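Local coordinates for DUF4973 domain-containing protein (Bacteroides thetaiotaomicron, PDB 4QNI) that is of unknown function but probably serves as a two-domain auxiliary nutrient-binding protein of a gut Bacteroides, at residues 130-135 against 164-169; 172-177 against 203-208; 214-219 against 237-242; 286-291 against 313-318. All blocks are in the same frame, centred on the assembly; numbering follows the deposited sequence.

Contact 1 (130-135 against 164-169); sequences IDMSEK and RIFPFN. With EDO (1,2-ethanediol), chain I.
A buried loop-to-strand contact sets Met132 on Pro167 and Phe166, and Lys135 on Arg164, where the turn before strand 135-142 packs on the end of strand 160-168. Asp131 to Glu134 form a type I beta turn. The selenomethionine Met132 bends at chi2 and chi3 (-65° and -70°), which brings its methyl down onto the strand. There Met132 CE meets Pro167 CD tip to tip at 3.5 Å. The same methyl, Met132 CE, lies 3.7 Å from Phe166 CD1. Arg164 has its guanidinium sandwiched: Lys135 CB sits over the centre of one face, 3.8 Å above the plane, and Phe166 CZ over the opposite face at 3.6 Å. A water in the guanidinium plane accepts from Arg164 NH2 at 2.8 Å and lies 2.9 Å from Met132 O, to which it can donate, linking strand to turn. Arg164 NH2 also forms a salt bridge with Glu225. A leucine in place of Arg164 would probably leave Glu225 without this charged mate, the water without this donor, and no flat group between Lys135 and Phe166. Lys135 turns its amine away to Leu91 O and Tyr85 OH. Strand 24-30 pairs with strand 160-168, while Tyr209 and Phe217, from strands 205-210 and 215-219, pack against Met132.

Contact 2 (172-177 against 203-208); sequences SGDYSG and KSSIRG. With EDO (1,2-ethanediol), chain D.
Lys203 opens the second segment beside Gly177, and a water accepts from Lys203 N and can donate to Gly177 O. Ser204 O takes the N-H of Gly177 at 2.8 Å, with the donor well above the carbonyl plane. Ser205 begins the antiparallel strand pairing. Its OG hydrogen-bonds a 1,2-ethanediol. Ile206 exchanges two backbone bonds with Tyr175, and Ile206 CD1 rests 3.5 Å from Gly177 CA. Gly177 CA also lies 3.0 Å from Lys203 O, a close CA-H...O contact. Arg207 lies alongside Asp174, with the carboxylate and guanidinium planes 21° apart. Arg207 NE meets Asp174 OD1 at 2.7 Å, and Arg207 NH2 meets Asp174 OD2 at 3.0 Å, both on the syn side and nearly straight. A methionine at Arg207 would probably leave the Asp174 carboxylate without its charge partner. Gly208 closes the ladder with Gly173 through a bond in each direction. Arg207 NH1 also bridges to Glu225, so one cation is shared by two acids; the paired bond to Asp174 probably fixes the guanidinium's rotation.

Contact 3 (214-219 against 237-242); sequences QTIFTY and FAFNGE. With EDO (1,2-ethanediol), chain E.
Gln214 O receives Phe239 N at 2.8 Å, the donor lying nearly along the C=O axis. Ile216 and Phe237 form the next, hydrogen-bonded pair, joined in both directions. Between them Thr215 faces Ala238 in a non-hydrogen-bonded pair, where Thr215 CA approaches Phe237 O at 3.2 Å. The strand directions differ by 149°. These are neighbouring strands, 215-219 and 234-240, of the long antiparallel sheet in the C-terminal BT_3044-like region. On the face carrying Ile216 and Phe237, Ile216 CG1 stands between backbone N and carbonyl carbon (chi1 64°). Ile216 CG1 lies 3.6 Å from Phe237 CB and also reaches the edge of the Phe239 ring, 3.7 Å from Phe239 CE1. Tyr171 stacks on Phe239, and Phe269 meets it edge-to-face. Gln214 folds back at chi2 (-62°), so that NE2 donates to Phe239 O at 3.0 Å, with that oxygen close to the amide plane. A weak second bond runs from Gln214 NE2 to Gly241 O. Thr218 OG1 lies obliquely to the Phe237 ring, 3.5 Å from Phe237 CE1, and donates to Tyr219 O.

Contact 4 (286-291 against 313-318); sequences YVIINN and TLTLSR. With EDO (1,2-ethanediol), chain J.
Val287 and Ile289 pair with Leu316 and Leu314 in the beta hairpin of strands 282-298 and 306-321. Both pairs are antiparallel and hydrogen-bonded. Each has two bonds, all four with the donor in the carbonyl plane; Val287 N to Leu316 O, at 2.8 Å, is representative. The strand directions differ by 173°, so the two short segments run almost exactly antiparallel. The non-hydrogen-bonded pairs alternate with them, and Tyr286 CA approaches Leu316 O at 3.1 Å. The side chains divide between two faces. On the buried one, Ile289 and Leu314 lie side by side and point the same way, with Ile289 CD1 3.9 Å from Leu314 CD1. Val287 and Leu316 meet through their CB atoms. Tyr175 packs on all four of these residues, while Phe239 touches Ile289 and Phe237 touches Leu314. The other face is more exposed. There the Tyr286 ring meets Ser317 obliquely, with Tyr286 CE1 3.6 Å from Ser317 CB. Ile288 CG2 touches Thr313 CG2 at 3.9 Å. Further out, strand 260-275 bonds to the backbone of Tyr286, Ile288 and Asn290. On the other flank, Thr315 bonds to Ser176. A water accepts from Asn291 N at 2.9 Å and sits 2.8 Å from Thr313 OG1.

How the contacts relate
Contacts 1 and 3 are buried, while contacts 2 and 4 are partly buried, each with one apolar and one more exposed face. Contacts 2, 3 and 4 belong to one antiparallel sheet; contact 1 joins a loop to a strand of another sheet and relies on packing and a water instead of a strand ladder. Charge gathers where contacts 1 and 2 meet: Arg164 and Arg207 both reach Glu225, and Phe166 CZ packs on Arg207 NH1. The apolar side is shared by contacts 2, 3 and 4, through Tyr175 against Ile216 and Phe239 against Ile289. Arg318 of contact 4 reaches back to Asn169 O of contact 1 and Ser172 O of contact 2.

Contact 1 (130-135 against 164-169)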
loop_
_atom_site.group_PDB
_atom_site.type_symbol
_atom_site.label_atom_id
_atom_site.label_comp_id
_atom_site.label_asym_id
_atom_site.label_seq_id
_atom_site.Cartn_x
_atom_site.Cartn_y
_atom_site.Cartn_z
ATOM N N ILE A 130 3.363 -39.150 -7.262
ATOM C CA ILE A 130 4.006 -37.843 -7.219
ATOM C C ILE A 130 4.668 -37.668 -5.821
ATOM O O ILE A 130 4.135 -38.139 -4.803
ATOM C CB ILE A 130 3.028 -36.690 -7.581
ATOM C CG1 ILE A 130 3.807 -35.440 -8.055
ATOM C CG2 ILE A 130 1.994 -36.369 -6.437
ATOM C CD1 ILE A 130 2.953 -34.328 -8.658
ATOM N N ASP A 131 5.876 -37.109 -5.811
ATOM C CA ASP A 131 6.588 -36.781 -4.593
ATOM C C ASP A 131 6.384 -35.290 -4.402
ATOM O O ASP A 131 6.962 -34.481 -5.132
ATOM C CB ASP A 131 8.084 -37.164 -4.691
ATOM C CG ASP A 131 8.837 -37.031 -3.366
ATOM O OD1 ASP A 131 8.363 -36.282 -2.477
ATOM O OD2 ASP A 131 9.869 -37.703 -3.199
HETATM N N MSE A 132 5.509 -34.925 -3.470
HETATM C CA MSE A 132 5.151 -33.531 -3.223
HETATM C C MSE A 132 6.274 -32.742 -2.510
HETATM O O MSE A 132 6.144 -31.519 -2.342
HETATM C CB MSE A 132 3.809 -33.433 -2.485
HETATM C CG MSE A 132 2.613 -33.813 -3.378
HETATM SE SE MSE A 132 2.373 -32.548 -4.870
HETATM C CE MSE A 132 1.780 -31.018 -3.870
ATOM N N SER A 133 7.404 -33.425 -2.199
ATOM C CA SER A 133 8.642 -32.848 -1.639
ATOM C C SER A 133 9.230 -31.868 -2.627
ATOM O O SER A 133 9.873 -30.894 -2.246
ATOM C CB SER A 133 9.661 -33.942 -1.361
ATOM O OG SER A 133 9.607 -34.204 0.021
ATOM N N GLU A 134 9.028 -32.166 -3.912
ATOM C CA GLU A 134 9.366 -31.299 -5.029
ATOM C C GLU A 134 8.259 -30.300 -5.058
ATOM O O GLU A 134 7.089 -30.685 -4.951
ATOM C CB GLU A 134 9.439 -32.101 -6.352
ATOM C CG GLU A 134 10.243 -33.388 -6.309
ATOM C CD GLU A 134 11.719 -33.253 -5.996
ATOM O OE1 GLU A 134 12.341 -32.250 -6.417
ATOM O OE2 GLU A 134 12.250 -34.150 -5.302
ATOM N N LYS A 135 8.573 -29.028 -5.126
ATOM C CA LYS A 135 7.509 -28.014 -5.098
ATOM C C LYS A 135 7.016 -27.870 -6.547
ATOM O O LYS A 135 7.391 -26.928 -7.247
ATOM C CB LYS A 135 8.070 -26.713 -4.480
ATOM C CG LYS A 135 8.541 -26.879 -3.009
ATOM C CD LYS A 135 9.600 -25.841 -2.561
ATOM C CE LYS A 135 9.166 -24.396 -2.693
ATOM N NZ LYS A 135 10.119 -23.490 -1.994
ATOM N N ARG A 164 1.313 -23.470 -8.897
ATOM C CA ARG A 164 1.707 -24.409 -7.866
ATOM C C ARG A 164 0.542 -25.356 -7.722
ATOM O O ARG A 164 -0.553 -24.936 -7.293
ATOM C CB ARG A 164 2.054 -23.721 -6.531
ATOM C CG ARG A 164 2.341 -24.720 -5.406
ATOM C CD ARG A 164 3.774 -25.218 -5.440
ATOM N NE ARG A 164 4.040 -26.249 -4.434
ATOM C CZ ARG A 164 4.509 -26.025 -3.207
ATOM N NH1 ARG A 164 4.693 -24.788 -2.774
ATOM N NH2 ARG A 164 4.757 -27.037 -2.393
ATOM N N ILE A 165 0.736 -26.589 -8.207
ATOM C CA ILE A 165 -0.346 -27.561 -8.182
ATOM C C ILE A 165 -0.362 -28.309 -6.895
ATOM O O ILE A 165 0.630 -28.970 -6.531
ATOM C CB ILE A 165 -0.266 -28.560 -9.372
ATOM C CG1 ILE A 165 -0.189 -27.829 -10.750
ATOM C CG2 ILE A 165 -1.394 -29.599 -9.298
ATOM C CD1 ILE A 165 -1.317 -26.949 -11.082
ATOM N N PHE A 166 -1.501 -28.249 -6.228
ATOM C CA PHE A 166 -1.716 -29.078 -5.049
ATOM C C PHE A 166 -2.814 -30.111 -5.305
ATOM O O PHE A 166 -3.992 -29.743 -5.285
ATOM C CB PHE A 166 -2.090 -28.264 -3.792
ATOM C CG PHE A 166 -0.984 -27.427 -3.221
ATOM C CD1 PHE A 166 0.113 -28.024 -2.603
ATOM C CD2 PHE A 166 -1.023 -26.044 -3.313
ATOM C CE1 PHE A 166 1.148 -27.240 -2.080
ATOM C CE2 PHE A 166 0.007 -25.269 -2.779
ATOM C CZ PHE A 166 1.086 -25.872 -2.178
ATOM N N PRO A 167 -2.486 -31.401 -5.497
ATOM C CA PRO A 167 -3.546 -32.420 -5.431
ATOM C C PRO A 167 -4.173 -32.405 -4.032
ATOM O O PRO A 167 -3.495 -32.081 -3.049
ATOM C CB PRO A 167 -2.799 -33.747 -5.633
ATOM C CG PRO A 167 -1.431 -33.385 -6.007
ATOM C CD PRO A 167 -1.154 -32.026 -5.501
ATOM N N PHE A 168 -5.438 -32.732 -3.917
ATOM C CA PHE A 168 -5.997 -32.829 -2.579
ATOM C C PHE A 168 -6.818 -34.082 -2.455
ATOM O O PHE A 168 -7.482 -34.471 -3.412
ATOM C CB PHE A 168 -6.810 -31.590 -2.167
ATOM C CG PHE A 168 -8.064 -31.296 -2.953
ATOM C CD1 PHE A 168 -9.294 -31.836 -2.567
ATOM C CD2 PHE A 168 -8.035 -30.422 -4.040
ATOM C CE1 PHE A 168 -10.459 -31.545 -3.289
ATOM C CE2 PHE A 168 -9.209 -30.109 -4.741
ATOM C CZ PHE A 168 -10.409 -30.658 -4.350
ATOM N N ASN A 169 -6.776 -34.705 -1.276
ATOM C CA ASN A 169 -7.619 -35.830 -0.925
ATOM C C ASN A 169 -8.480 -35.331 0.259
ATOM O O ASN A 169 -8.485 -34.123 0.533
ATOM C CB ASN A 169 -6.781 -37.094 -0.631
ATOM C CG ASN A 169 -5.829 -36.982 0.546
ATOM O OD1 ASN A 169 -5.921 -36.079 1.377
ATOM N ND2 ASN A 169 -4.853 -37.871 0.612
HETATM C C1 EDO I . -9.900 -38.387 -4.020
HETATM O O1 EDO I . -9.428 -38.946 -2.804
HETATM C C2 EDO I . -9.398 -36.934 -4.247
HETATM O O2 EDO I . -10.221 -35.970 -3.578
HETATM O O HOH W 1 4.609 -29.507 -3.702
#

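Contact 2 (172-177 against 203-208)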
loop_
_atom_site.group_PDB
_atom_site.type_symbol
_atom_site.label_atom_id
_atom_site.label_comp_id
_atom_site.label_asym_id
_atom_site.label_seq_id
_atom_site.Cartn_x
_atom_site.Cartn_y
_atom_site.Cartn_z
ATOM N N SER A 172 -5.922 -33.643 3.204
ATOM C CA SER A 172 -4.776 -32.796 2.937
ATOM C C SER A 172 -5.115 -31.314 2.966
ATOM O O SER A 172 -6.246 -30.900 2.755
ATOM C CB SER A 172 -4.159 -33.164 1.587
ATOM O OG SER A 172 -5.100 -32.928 0.556
ATOM N N GLY A 173 -4.076 -30.531 3.146
ATOM C CA GLY A 173 -4.131 -29.093 3.206
ATOM C C GLY A 173 -3.236 -28.620 4.323
ATOM O O GLY A 173 -2.395 -29.382 4.827
ATOM N N ASP A 174 -3.454 -27.364 4.738
ATOM C CA ASP A 174 -2.684 -26.728 5.788
ATOM C C ASP A 174 -3.412 -26.894 7.107
ATOM O O ASP A 174 -4.417 -26.230 7.411
ATOM C CB ASP A 174 -2.362 -25.247 5.450
ATOM C CG ASP A 174 -1.464 -25.070 4.217
ATOM O OD1 ASP A 174 -0.947 -26.082 3.699
ATOM O OD2 ASP A 174 -1.298 -23.929 3.764
ATOM N N TYR A 175 -2.899 -27.833 7.877
ATOM C CA TYR A 175 -3.408 -28.129 9.210
ATOM C C TYR A 175 -2.998 -27.048 10.166
ATOM O O TYR A 175 -1.962 -26.419 9.972
ATOM C CB TYR A 175 -2.805 -29.457 9.701
ATOM C CG TYR A 175 -3.490 -30.696 9.189
ATOM C CD1 TYR A 175 -3.200 -31.206 7.922
ATOM C CD2 TYR A 175 -4.321 -31.442 10.019
ATOM C CE1 TYR A 175 -3.797 -32.385 7.465
ATOM C CE2 TYR A 175 -4.879 -32.641 9.593
ATOM C CZ TYR A 175 -4.651 -33.087 8.303
ATOM O OH TYR A 175 -5.308 -34.217 7.880
ATOM N N SER A 176 -3.756 -26.858 11.222
ATOM C CA SER A 176 -3.328 -25.979 12.299
ATOM C C SER A 176 -2.322 -26.780 13.100
ATOM O O SER A 176 -2.561 -27.962 13.329
ATOM C CB SER A 176 -4.515 -25.581 13.168
ATOM O OG SER A 176 -4.069 -25.020 14.393
ATOM N N GLY A 177 -1.209 -26.167 13.483
ATOM C CA GLY A 177 -0.209 -26.826 14.323
ATOM C C GLY A 177 -0.313 -26.424 15.792
ATOM O O GLY A 177 0.530 -26.795 16.601
ATOM N N LYS A 203 4.694 -24.660 15.500
ATOM C CA LYS A 203 4.454 -24.432 14.083
ATOM C C LYS A 203 2.971 -24.168 13.972
ATOM O O LYS A 203 2.197 -25.102 14.172
ATOM C CB LYS A 203 4.855 -25.678 13.261
ATOM C CG LYS A 203 6.277 -25.684 12.743
ATOM C CD LYS A 203 6.356 -26.372 11.380
ATOM C CE LYS A 203 6.182 -25.407 10.227
ATOM N NZ LYS A 203 7.332 -24.459 10.118
ATOM N N SER A 204 2.555 -22.926 13.721
ATOM C CA SER A 204 1.120 -22.605 13.642
ATOM C C SER A 204 0.421 -23.296 12.451
ATOM O O SER A 204 -0.776 -23.566 12.520
ATOM C CB SER A 204 0.904 -21.094 13.561
ATOM O OG SER A 204 1.343 -20.581 12.312
ATOM N N SER A 205 1.158 -23.539 11.364
ATOM C CA SER A 205 0.641 -24.160 10.151
ATOM C C SER A 205 1.509 -25.354 9.729
ATOM O O SER A 205 2.727 -25.237 9.648
ATOM C CB SER A 205 0.554 -23.132 9.028
ATOM O OG SER A 205 0.110 -23.748 7.833
ATOM N N ILE A 206 0.872 -26.519 9.502
ATOM C CA ILE A 206 1.558 -27.743 9.100
ATOM C C ILE A 206 0.895 -28.221 7.834
ATOM O O ILE A 206 -0.287 -28.565 7.847
ATOM C CB ILE A 206 1.546 -28.820 10.237
ATOM C CG1 ILE A 206 2.298 -28.315 11.494
ATOM C CG2 ILE A 206 2.130 -30.159 9.724
ATOM C CD1 ILE A 206 1.975 -29.062 12.720
ATOM N N ARG A 207 1.652 -28.252 6.746
ATOM C CA ARG A 207 1.116 -28.668 5.463
ATOM C C ARG A 207 1.119 -30.191 5.350
ATOM O O ARG A 207 2.170 -30.826 5.523
ATOM C CB ARG A 207 1.930 -28.016 4.314
ATOM C CG ARG A 207 1.343 -28.311 2.934
ATOM C CD ARG A 207 1.849 -27.333 1.914
ATOM N NE ARG A 207 1.239 -26.032 2.148
ATOM C CZ ARG A 207 1.710 -24.890 1.678
ATOM N NH1 ARG A 207 2.832 -24.869 0.969
ATOM N NH2 ARG A 207 1.074 -23.755 1.927
ATOM N N GLY A 208 -0.055 -30.733 5.021
ATOM C CA GLY A 208 -0.296 -32.154 4.799
ATOM C C GLY A 208 -0.374 -32.344 3.303
ATOM O O GLY A 208 -1.295 -31.831 2.674
HETATM C C1 EDO D . 4.358 -24.511 4.142
HETATM O O1 EDO D . 5.074 -25.640 4.674
HETATM C C2 EDO D . 3.603 -23.679 5.239
HETATM O O2 EDO D . 2.405 -24.310 5.711
HETATM O O HOH W 2 3.553 -27.340 16.242
#

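Contact 3 (214-219 against 237-242)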
loop_
_atom_site.group_PDB
_atom_site.type_symbol
_atom_site.label_atom_id
_atom_site.label_comp_id
_atom_site.label_asym_id
_atom_site.label_seq_id
_atom_site.Cartn_x
_atom_site.Cartn_y
_atom_site.Cartn_z
ATOM N N GLN A 214 -5.719 -42.022 0.567
ATOM C CA GLN A 214 -5.837 -42.282 2.013
ATOM C C GLN A 214 -4.547 -41.995 2.756
ATOM O O GLN A 214 -4.389 -42.407 3.920
ATOM C CB GLN A 214 -6.215 -43.771 2.231
ATOM C CG GLN A 214 -7.598 -44.148 1.708
ATOM C CD GLN A 214 -8.708 -43.387 2.411
ATOM O OE1 GLN A 214 -9.649 -42.902 1.769
ATOM N NE2 GLN A 214 -8.627 -43.254 3.751
ATOM N N THR A 215 -3.610 -41.303 2.082
ATOM C CA THR A 215 -2.305 -41.036 2.667
ATOM C C THR A 215 -1.831 -39.640 2.340
ATOM O O THR A 215 -1.916 -39.176 1.202
ATOM C CB THR A 215 -1.242 -42.074 2.175
ATOM O OG1 THR A 215 -1.826 -43.363 1.988
ATOM C CG2 THR A 215 -0.044 -42.183 3.086
ATOM N N ILE A 216 -1.255 -39.015 3.344
ATOM C CA ILE A 216 -0.589 -37.721 3.226
ATOM C C ILE A 216 0.798 -37.891 3.816
ATOM O O ILE A 216 1.100 -38.938 4.426
ATOM C CB ILE A 216 -1.395 -36.573 3.957
ATOM C CG1 ILE A 216 -1.497 -36.791 5.487
ATOM C CG2 ILE A 216 -2.780 -36.333 3.323
ATOM C CD1 ILE A 216 -1.999 -35.502 6.305
ATOM N N PHE A 217 1.612 -36.845 3.715
ATOM C CA PHE A 217 2.810 -36.759 4.522
ATOM C C PHE A 217 2.912 -35.318 5.076
ATOM O O PHE A 217 2.328 -34.375 4.523
ATOM C CB PHE A 217 4.116 -37.238 3.825
ATOM C CG PHE A 217 4.742 -36.232 2.889
ATOM C CD1 PHE A 217 5.553 -35.212 3.379
ATOM C CD2 PHE A 217 4.512 -36.300 1.515
ATOM C CE1 PHE A 217 6.096 -34.266 2.522
ATOM C CE2 PHE A 217 5.046 -35.351 0.660
ATOM C CZ PHE A 217 5.835 -34.340 1.167
ATOM N N THR A 218 3.617 -35.174 6.197
ATOM C CA THR A 218 4.012 -33.873 6.734
ATOM C C THR A 218 5.534 -33.937 6.842
ATOM O O THR A 218 6.098 -35.044 6.888
ATOM C CB THR A 218 3.370 -33.547 8.109
ATOM O OG1 THR A 218 4.062 -34.275 9.131
ATOM C CG2 THR A 218 1.813 -33.733 8.182
ATOM N N TYR A 219 6.208 -32.807 6.917
ATOM C CA TYR A 219 7.609 -32.867 7.285
ATOM C C TYR A 219 7.669 -33.108 8.818
ATOM O O TYR A 219 6.717 -32.769 9.528
ATOM C CB TYR A 219 8.382 -31.611 6.866
ATOM C CG TYR A 219 8.480 -31.490 5.362
ATOM C CD1 TYR A 219 9.255 -32.378 4.623
ATOM C CD2 TYR A 219 7.753 -30.524 4.675
ATOM C CE1 TYR A 219 9.271 -32.333 3.235
ATOM C CE2 TYR A 219 7.801 -30.439 3.288
ATOM C CZ TYR A 219 8.558 -31.349 2.572
ATOM O OH TYR A 219 8.632 -31.259 1.212
ATOM N N PHE A 237 1.238 -40.306 6.901
ATOM C CA PHE A 237 -0.024 -40.484 7.645
ATOM C C PHE A 237 -1.030 -41.214 6.760
ATOM O O PHE A 237 -1.463 -40.681 5.732
ATOM C CB PHE A 237 -0.602 -39.143 8.124
ATOM C CG PHE A 237 0.192 -38.451 9.210
ATOM C CD1 PHE A 237 1.358 -37.748 8.907
ATOM C CD2 PHE A 237 -0.286 -38.403 10.522
ATOM C CE1 PHE A 237 2.077 -37.084 9.912
ATOM C CE2 PHE A 237 0.423 -37.715 11.524
ATOM C CZ PHE A 237 1.619 -37.100 11.220
ATOM N N ALA A 238 -1.351 -42.453 7.135
ATOM C CA ALA A 238 -2.286 -43.312 6.397
ATOM C C ALA A 238 -3.569 -43.398 7.198
ATOM O O ALA A 238 -3.513 -43.765 8.353
ATOM C CB ALA A 238 -1.675 -44.698 6.176
ATOM N N PHE A 239 -4.712 -43.027 6.600
ATOM C CA PHE A 239 -6.036 -42.983 7.245
ATOM C C PHE A 239 -6.717 -44.294 7.020
ATOM O O PHE A 239 -7.049 -44.605 5.890
ATOM C CB PHE A 239 -6.861 -41.793 6.682
ATOM C CG PHE A 239 -6.170 -40.480 6.989
ATOM C CD1 PHE A 239 -5.135 -40.012 6.182
ATOM C CD2 PHE A 239 -6.532 -39.729 8.106
ATOM C CE1 PHE A 239 -4.450 -38.840 6.513
ATOM C CE2 PHE A 239 -5.851 -38.557 8.436
ATOM C CZ PHE A 239 -4.816 -38.112 7.632
ATOM N N ASN A 240 -6.873 -45.095 8.070
ATOM C CA ASN A 240 -7.437 -46.450 7.979
ATOM C C ASN A 240 -8.941 -46.445 8.235
ATOM O O ASN A 240 -9.442 -47.137 9.129
ATOM C CB ASN A 240 -6.704 -47.370 8.949
ATOM C CG ASN A 240 -5.218 -47.401 8.712
ATOM O OD1 ASN A 240 -4.748 -47.543 7.580
ATOM N ND2 ASN A 240 -4.450 -47.256 9.770
ATOM N N GLY A 241 -9.639 -45.673 7.406
ATOM C CA GLY A 241 -11.087 -45.476 7.411
ATOM C C GLY A 241 -11.460 -44.349 6.463
ATOM O O GLY A 241 -10.573 -43.674 5.909
ATOM N N GLU A 242 -12.769 -44.107 6.278
ATOM C CA GLU A 242 -13.209 -43.004 5.427
ATOM C C GLU A 242 -13.377 -41.724 6.249
ATOM O O GLU A 242 -12.764 -40.696 5.920
ATOM C CB GLU A 242 -14.516 -43.334 4.684
ATOM C CG GLU A 242 -14.775 -42.416 3.487
ATOM C CD GLU A 242 -16.184 -41.881 3.282
ATOM O OE1 GLU A 242 -17.159 -42.661 3.399
ATOM O OE2 GLU A 242 -16.303 -40.680 2.944
HETATM C C1 EDO E . 3.148 -33.372 12.005
HETATM O O1 EDO E . 3.985 -34.499 12.165
HETATM C C2 EDO E . 3.237 -32.476 13.227
HETATM O O2 EDO E . 4.503 -31.845 13.275
#

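Contact 4 (286-291 against 313-318)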
loop_
_atom_site.group_PDB
_atom_site.type_symbol
_atom_site.label_atom_id
_atom_site.label_comp_id
_atom_site.label_asym_id
_atom_site.label_seq_id
_atom_site.Cartn_x
_atom_site.Cartn_y
_atom_site.Cartn_z
ATOM N N TYR A 286 -13.985 -30.607 9.299
ATOM C CA TYR A 286 -12.777 -30.772 10.089
ATOM C C TYR A 286 -12.219 -32.159 10.013
ATOM O O TYR A 286 -12.975 -33.126 10.041
ATOM C CB TYR A 286 -13.062 -30.439 11.563
ATOM C CG TYR A 286 -13.585 -29.035 11.764
ATOM C CD1 TYR A 286 -12.734 -27.933 11.683
ATOM C CD2 TYR A 286 -14.930 -28.802 12.030
ATOM C CE1 TYR A 286 -13.203 -26.639 11.900
ATOM C CE2 TYR A 286 -15.415 -27.507 12.224
ATOM C CZ TYR A 286 -14.544 -26.430 12.164
ATOM O OH TYR A 286 -14.987 -25.147 12.358
ATOM N N VAL A 287 -10.893 -32.259 9.938
ATOM C CA VAL A 287 -10.209 -33.537 10.046
ATOM C C VAL A 287 -9.422 -33.416 11.335
ATOM O O VAL A 287 -8.545 -32.557 11.414
ATOM C CB VAL A 287 -9.344 -33.940 8.827
ATOM C CG1 VAL A 287 -8.638 -35.280 9.082
ATOM C CG2 VAL A 287 -10.188 -34.009 7.553
ATOM N N ILE A 288 -9.762 -34.198 12.368
ATOM C CA ILE A 288 -9.024 -34.112 13.626
ATOM C C ILE A 288 -8.156 -35.359 13.793
ATOM O O ILE A 288 -8.688 -36.460 13.788
ATOM C CB ILE A 288 -10.009 -33.920 14.806
ATOM C CG1 ILE A 288 -10.747 -32.561 14.651
ATOM C CG2 ILE A 288 -9.308 -34.045 16.177
ATOM C CD1 ILE A 288 -11.886 -32.365 15.581
ATOM N N ILE A 289 -6.839 -35.201 13.958
ATOM C CA ILE A 289 -5.964 -36.374 14.183
ATOM C C ILE A 289 -5.489 -36.302 15.606
ATOM O O ILE A 289 -4.835 -35.341 15.978
ATOM C CB ILE A 289 -4.775 -36.517 13.171
ATOM C CG1 ILE A 289 -5.244 -36.428 11.697
ATOM C CG2 ILE A 289 -3.958 -37.814 13.430
ATOM C CD1 ILE A 289 -4.068 -36.172 10.714
ATOM N N ASN A 290 -5.822 -37.299 16.408
ATOM C CA ASN A 290 -5.453 -37.337 17.816
ATOM C C ASN A 290 -4.320 -38.286 18.088
ATOM O O ASN A 290 -4.110 -39.240 17.345
ATOM C CB ASN A 290 -6.655 -37.739 18.670
ATOM C CG ASN A 290 -7.761 -36.726 18.701
ATOM O OD1 ASN A 290 -8.898 -37.002 18.316
ATOM N ND2 ASN A 290 -7.455 -35.532 19.159
ATOM N N ASN A 291 -3.616 -38.035 19.200
ATOM C CA ASN A 291 -2.532 -38.843 19.749
ATOM C C ASN A 291 -1.360 -39.053 18.791
ATOM O O ASN A 291 -0.810 -40.154 18.689
ATOM C CB ASN A 291 -3.063 -40.194 20.275
ATOM C CG ASN A 291 -3.995 -39.984 21.425
ATOM O OD1 ASN A 291 -3.667 -39.286 22.380
ATOM N ND2 ASN A 291 -5.198 -40.513 21.323
ATOM N N THR A 313 -2.362 -33.024 18.762
ATOM C CA THR A 313 -3.491 -33.055 17.851
ATOM C C THR A 313 -3.233 -32.168 16.663
ATOM O O THR A 313 -2.754 -31.043 16.822
ATOM C CB THR A 313 -4.759 -32.565 18.603
ATOM O OG1 THR A 313 -4.920 -33.334 19.771
ATOM C CG2 THR A 313 -6.060 -32.659 17.766
ATOM N N LEU A 314 -3.613 -32.662 15.488
ATOM C CA LEU A 314 -3.623 -31.961 14.209
ATOM C C LEU A 314 -5.068 -31.684 13.850
ATOM O O LEU A 314 -5.902 -32.573 14.002
ATOM C CB LEU A 314 -2.981 -32.816 13.117
ATOM C CG LEU A 314 -1.480 -32.936 13.105
ATOM C CD1 LEU A 314 -1.062 -34.093 12.201
ATOM C CD2 LEU A 314 -0.841 -31.631 12.631
ATOM N N THR A 315 -5.382 -30.475 13.400
ATOM C CA THR A 315 -6.739 -30.112 12.995
ATOM C C THR A 315 -6.680 -29.381 11.677
ATOM O O THR A 315 -6.016 -28.344 11.559
ATOM C CB THR A 315 -7.487 -29.263 14.059
ATOM O OG1 THR A 315 -7.408 -29.897 15.336
ATOM C CG2 THR A 315 -8.972 -29.008 13.690
ATOM N N LEU A 316 -7.381 -29.929 10.695
ATOM C CA LEU A 316 -7.558 -29.356 9.387
ATOM C C LEU A 316 -8.988 -28.885 9.249
ATOM O O LEU A 316 -9.896 -29.662 9.493
ATOM C CB LEU A 316 -7.250 -30.398 8.307
ATOM C CG LEU A 316 -7.493 -29.950 6.845
ATOM C CD1 LEU A 316 -6.473 -28.918 6.417
ATOM C CD2 LEU A 316 -7.555 -31.179 5.892
ATOM N N SER A 317 -9.188 -27.640 8.833
ATOM C CA SER A 317 -10.517 -27.091 8.537
ATOM C C SER A 317 -10.621 -26.807 7.022
ATOM O O SER A 317 -9.667 -26.373 6.392
ATOM C CB SER A 317 -10.801 -25.832 9.352
ATOM O OG SER A 317 -9.826 -24.835 9.119
ATOM N N ARG A 318 -11.756 -27.097 6.456
ATOM C CA ARG A 318 -12.015 -26.907 5.044
ATOM C C ARG A 318 -13.392 -26.300 4.919
ATOM O O ARG A 318 -14.353 -26.841 5.469
ATOM C CB ARG A 318 -11.898 -28.251 4.305
ATOM C CG ARG A 318 -11.904 -28.112 2.819
ATOM C CD ARG A 318 -11.772 -29.437 2.108
ATOM N NE ARG A 318 -10.401 -29.951 2.094
ATOM C CZ ARG A 318 -10.054 -31.083 1.487
ATOM N NH1 ARG A 318 -10.962 -31.796 0.824
ATOM N NH2 ARG A 318 -8.801 -31.519 1.547
HETATM C C1 EDO J . -5.591 -25.765 2.799
HETATM O O1 EDO J . -5.495 -24.420 2.315
HETATM C C2 EDO J . -6.464 -25.886 4.100
HETATM O O2 EDO J . -7.895 -26.067 3.866
HETATM O O HOH W 3 -4.408 -35.828 20.861
#